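Local coordinates for protein CymD (PDB 6Z34) that is an outer-membrane channel of the FadL family that probably takes up monoaromatic hydrocarbons such as toluene for biodegradation, at residues V9-A22 and I25-Q39. Sequence-based numbering, arbitrary orientation.
Sequences VGPVSQGMGGIGAA and IGAQGMMLNPATLTQ
Asn33 makes the one direct hydrogen bond between the segments, ND2 to Ala21 O (2.7 Å, 164° at the hydrogen), with the oxygen lying in its amide plane. The Asn33 amide reaches that carbonyl because CG stands anti to the backbone N (chi1 -178°), while OD1 turns back to Ala35 N in an Asx turn. With an alanine here, Ala21 O would probably lose its partner and the turn that starts the 3-10 segment 34-39 its side-chain tie. Water supplies the other polar links: one joins Gly20 O to Asn33 N, another Val9 O to Ser13 N and, weakly, Ile25 O. Ser13 OG donates to Ile19 O (3.0 Å), tying the loop after the helix back onto it.

The rest is van der Waals packing, much of it of methyls on backbone. Ile25 CG2 lies 3.7 Å from Gly20 CA, and Leu32 CD2 comes within 3.4 Å of Gly20 C; a side chain on Gly20 would clash with Leu32 CD1, so glycine suits the place. Val9 CG1 rests on Gln28 CB (3.7 Å).

Both segments belong to the N-terminal plug (hatch) characteristic of FadL channels, held inside the barrel: Asp299 accepts from Gly20 N and Ala21 N, Pro11 packs on strand 422-437, and Met31 touches Phe101 of strand 94-107.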
loop_
_atom_site.group_PDB
_atom_site.type_symbol
_atom_site.label_atom_id
_atom_site.label_comp_id
_atom_site.label_asym_id
_atom_site.label_seq_id
_atom_site.Cartn_x
_atom_site.Cartn_y
_atom_site.Cartn_z
ATOM N N VAL A 9 1.570 -8.663 3.889
ATOM C CA VAL A 9 1.474 -7.819 5.079
ATOM C C VAL A 9 2.177 -8.522 6.236
ATOM O O VAL A 9 1.675 -9.530 6.761
ATOM C CB VAL A 9 0.021 -7.505 5.448
ATOM C CG1 VAL A 9 -0.002 -6.435 6.528
ATOM C CG2 VAL A 9 -0.748 -7.046 4.228
ATOM N N GLY A 10 3.326 -7.983 6.645
ATOM C CA GLY A 10 4.083 -8.528 7.753
ATOM C C GLY A 10 5.082 -9.580 7.297
ATOM O O GLY A 10 5.029 -10.063 6.159
ATOM N N PRO A 11 6.008 -9.966 8.183
ATOM C CA PRO A 11 7.128 -10.830 7.748
ATOM C C PRO A 11 6.734 -12.260 7.434
ATOM O O PRO A 11 7.476 -12.941 6.710
ATOM C CB PRO A 11 8.107 -10.780 8.932
ATOM C CG PRO A 11 7.604 -9.667 9.831
ATOM C CD PRO A 11 6.126 -9.562 9.591
ATOM N N VAL A 12 5.610 -12.748 7.954
ATOM C CA VAL A 12 5.237 -14.138 7.705
ATOM C C VAL A 12 4.611 -14.269 6.324
ATOM O O VAL A 12 4.959 -15.168 5.540
ATOM C CB VAL A 12 4.281 -14.636 8.807
ATOM C CG1 VAL A 12 3.809 -16.022 8.500
ATOM C CG2 VAL A 12 4.950 -14.583 10.195
ATOM N N SER A 13 3.664 -13.382 6.020
ATOM C CA SER A 13 3.104 -13.306 4.680
ATOM C C SER A 13 4.180 -12.952 3.652
ATOM O O SER A 13 4.321 -13.633 2.629
ATOM C CB SER A 13 1.978 -12.284 4.680
ATOM O OG SER A 13 1.767 -11.771 3.405
ATOM N N GLN A 14 4.975 -11.906 3.917
ATOM C CA GLN A 14 5.996 -11.509 2.942
ATOM C C GLN A 14 7.057 -12.588 2.769
ATOM O O GLN A 14 7.566 -12.788 1.666
ATOM C CB GLN A 14 6.658 -10.186 3.343
ATOM C CG GLN A 14 5.807 -8.941 3.112
ATOM C CD GLN A 14 6.486 -7.663 3.585
ATOM O OE1 GLN A 14 7.698 -7.502 3.449
ATOM N NE2 GLN A 14 5.706 -6.754 4.150
ATOM N N GLY A 15 7.421 -13.286 3.848
ATOM C CA GLY A 15 8.395 -14.353 3.715
ATOM C C GLY A 15 7.910 -15.480 2.836
ATOM O O GLY A 15 8.726 -16.260 2.322
ATOM N N MET A 16 6.595 -15.573 2.637
ATOM C CA MET A 16 5.967 -16.621 1.843
ATOM C C MET A 16 5.348 -16.043 0.574
ATOM O O MET A 16 4.279 -16.479 0.141
ATOM C CB MET A 16 4.920 -17.348 2.689
ATOM C CG MET A 16 5.491 -17.973 3.978
ATOM S SD MET A 16 4.358 -19.110 4.835
ATOM C CE MET A 16 3.668 -17.910 5.924
ATOM N N GLY A 17 5.998 -15.028 -0.003
ATOM C CA GLY A 17 5.606 -14.520 -1.298
ATOM C C GLY A 17 4.310 -13.742 -1.345
ATOM O O GLY A 17 3.838 -13.456 -2.444
ATOM N N GLY A 18 3.712 -13.396 -0.198
ATOM C CA GLY A 18 2.491 -12.602 -0.166
ATOM C C GLY A 18 1.202 -13.319 0.200
ATOM O O GLY A 18 0.125 -12.709 0.119
ATOM N N ILE A 19 1.264 -14.579 0.619
ATOM C CA ILE A 19 0.033 -15.319 0.870
ATOM C C ILE A 19 -0.631 -14.821 2.151
ATOM O O ILE A 19 -0.007 -14.119 2.953
ATOM C CB ILE A 19 0.326 -16.822 0.924
ATOM C CG1 ILE A 19 1.383 -17.095 1.999
ATOM C CG2 ILE A 19 0.805 -17.303 -0.468
ATOM C CD1 ILE A 19 0.814 -17.273 3.432
ATOM N N GLY A 20 -1.888 -15.211 2.371
ATOM C CA GLY A 20 -2.561 -14.905 3.617
ATOM C C GLY A 20 -4.069 -15.068 3.596
ATOM O O GLY A 20 -4.722 -14.906 4.628
ATOM N N ALA A 21 -4.639 -15.375 2.428
ATOM C CA ALA A 21 -6.089 -15.542 2.327
ATOM C C ALA A 21 -6.603 -16.673 3.221
ATOM O O ALA A 21 -7.744 -16.627 3.695
ATOM C CB ALA A 21 -6.468 -15.813 0.873
ATOM N N ALA A 22 -5.791 -17.707 3.435
ATOM C CA ALA A 22 -6.185 -18.851 4.233
ATOM C C ALA A 22 -5.148 -19.208 5.289
ATOM O O ALA A 22 -5.427 -20.046 6.153
ATOM C CB ALA A 22 -6.432 -20.075 3.332
ATOM N N ILE A 25 -1.377 -15.586 9.232
ATOM C CA ILE A 25 -0.226 -14.704 9.092
ATOM C C ILE A 25 -0.088 -13.867 10.359
ATOM O O ILE A 25 0.734 -12.943 10.424
ATOM C CB ILE A 25 -0.332 -13.809 7.841
ATOM C CG1 ILE A 25 -1.574 -12.915 7.877
ATOM C CG2 ILE A 25 -0.280 -14.629 6.553
ATOM C CD1 ILE A 25 -1.420 -11.649 6.955
ATOM N N GLY A 26 -0.895 -14.190 11.374
ATOM C CA GLY A 26 -0.866 -13.461 12.627
ATOM C C GLY A 26 -1.780 -12.244 12.614
ATOM O O GLY A 26 -2.760 -12.171 11.865
ATOM N N ALA A 27 -1.438 -11.265 13.457
ATOM C CA ALA A 27 -2.271 -10.077 13.597
ATOM C C ALA A 27 -2.429 -9.306 12.298
ATOM O O ALA A 27 -3.431 -8.605 12.123
ATOM C CB ALA A 27 -1.671 -9.133 14.638
ATOM N N GLN A 28 -1.456 -9.398 11.389
ATOM C CA GLN A 28 -1.580 -8.729 10.099
ATOM C C GLN A 28 -2.790 -9.199 9.301
ATOM O O GLN A 28 -3.156 -8.529 8.325
ATOM C CB GLN A 28 -0.298 -8.928 9.299
ATOM C CG GLN A 28 0.884 -8.196 9.915
ATOM C CD GLN A 28 1.577 -9.008 10.983
ATOM O OE1 GLN A 28 1.022 -9.993 11.496
ATOM N NE2 GLN A 28 2.791 -8.608 11.333
ATOM N N GLY A 29 -3.446 -10.299 9.710
ATOM C CA GLY A 29 -4.672 -10.705 9.044
ATOM C C GLY A 29 -5.713 -9.603 9.017
ATOM O O GLY A 29 -6.537 -9.542 8.103
ATOM N N MET A 30 -5.697 -8.723 10.017
ATOM C CA MET A 30 -6.464 -7.480 10.024
ATOM C C MET A 30 -6.438 -6.769 8.669
ATOM O O MET A 30 -7.423 -6.137 8.257
ATOM C CB MET A 30 -5.897 -6.530 11.096
ATOM C CG MET A 30 -6.613 -6.580 12.406
ATOM S SD MET A 30 -6.020 -5.469 13.698
ATOM C CE MET A 30 -4.270 -5.773 13.703
ATOM N N MET A 31 -5.297 -6.834 7.986
ATOM C CA MET A 31 -5.108 -6.102 6.743
ATOM C C MET A 31 -5.098 -7.013 5.533
ATOM O O MET A 31 -4.791 -6.548 4.438
ATOM C CB MET A 31 -3.808 -5.300 6.781
ATOM C CG MET A 31 -3.815 -4.142 7.774
ATOM S SD MET A 31 -5.012 -2.843 7.375
ATOM C CE MET A 31 -4.705 -2.620 5.646
ATOM N N LEU A 32 -5.394 -8.302 5.701
ATOM C CA LEU A 32 -5.472 -9.186 4.542
ATOM C C LEU A 32 -6.820 -9.880 4.577
ATOM O O LEU A 32 -7.820 -9.348 4.067
ATOM C CB LEU A 32 -4.326 -10.195 4.514
ATOM C CG LEU A 32 -4.010 -10.638 3.076
ATOM C CD1 LEU A 32 -2.520 -10.884 2.913
ATOM C CD2 LEU A 32 -4.811 -11.855 2.623
ATOM N N ASN A 33 -6.875 -11.049 5.203
ATOM C CA ASN A 33 -8.157 -11.709 5.436
ATOM C C ASN A 33 -8.352 -11.784 6.941
ATOM O O ASN A 33 -7.749 -12.640 7.619
ATOM C CB ASN A 33 -8.229 -13.090 4.784
ATOM C CG ASN A 33 -9.599 -13.769 4.988
ATOM O OD1 ASN A 33 -10.557 -13.158 5.507
ATOM N ND2 ASN A 33 -9.696 -15.034 4.575
ATOM N N PRO A 34 -9.156 -10.891 7.512
ATOM C CA PRO A 34 -9.357 -10.907 8.967
ATOM C C PRO A 34 -9.984 -12.193 9.484
ATOM O O PRO A 34 -9.882 -12.463 10.685
ATOM C CB PRO A 34 -10.264 -9.690 9.214
ATOM C CG PRO A 34 -10.725 -9.232 7.863
ATOM C CD PRO A 34 -9.739 -9.703 6.867
ATOM N N ALA A 35 -10.594 -13.020 8.627
ATOM C CA ALA A 35 -11.101 -14.303 9.111
ATOM C C ALA A 35 -9.976 -15.164 9.663
ATOM O O ALA A 35 -10.224 -16.014 10.530
ATOM C CB ALA A 35 -11.843 -15.055 8.002
ATOM N N THR A 36 -8.725 -14.934 9.223
ATOM C CA THR A 36 -7.638 -15.791 9.702
ATOM C C THR A 36 -7.275 -15.518 11.156
ATOM O O THR A 36 -6.538 -16.312 11.750
ATOM C CB THR A 36 -6.376 -15.649 8.848
ATOM O OG1 THR A 36 -5.943 -14.288 8.837
ATOM C CG2 THR A 36 -6.612 -16.188 7.387
ATOM N N LEU A 37 -7.758 -14.413 11.733
ATOM C CA LEU A 37 -7.471 -14.115 13.129
ATOM C C LEU A 37 -8.041 -15.155 14.079
ATOM O O LEU A 37 -7.501 -15.321 15.173
ATOM C CB LEU A 37 -8.016 -12.744 13.494
ATOM C CG LEU A 37 -7.439 -11.609 12.668
ATOM C CD1 LEU A 37 -8.248 -10.354 12.930
ATOM C CD2 LEU A 37 -5.959 -11.450 13.012
ATOM N N THR A 38 -9.100 -15.875 13.690
ATOM C CA THR A 38 -9.568 -16.972 14.540
ATOM C C THR A 38 -8.543 -18.096 14.671
ATOM O O THR A 38 -8.688 -18.927 15.572
ATOM C CB THR A 38 -10.916 -17.539 14.047
ATOM O OG1 THR A 38 -10.795 -18.082 12.722
ATOM C CG2 THR A 38 -11.968 -16.464 14.058
ATOM N N GLN A 39 -7.502 -18.121 13.827
ATOM C CA GLN A 39 -6.411 -19.094 13.947
ATOM C C GLN A 39 -5.462 -18.769 15.103
ATOM O O GLN A 39 -4.731 -19.654 15.557
ATOM C CB GLN A 39 -5.605 -19.145 12.642
ATOM C CG GLN A 39 -5.857 -20.331 11.732
ATOM C CD GLN A 39 -7.194 -20.258 11.043
ATOM O OE1 GLN A 39 -7.355 -19.534 10.056
ATOM N NE2 GLN A 39 -8.165 -21.019 11.549
HETATM O O HOH W 1 2.826 -11.501 8.151
HETATM O O HOH W 2 -5.067 -12.949 6.482
#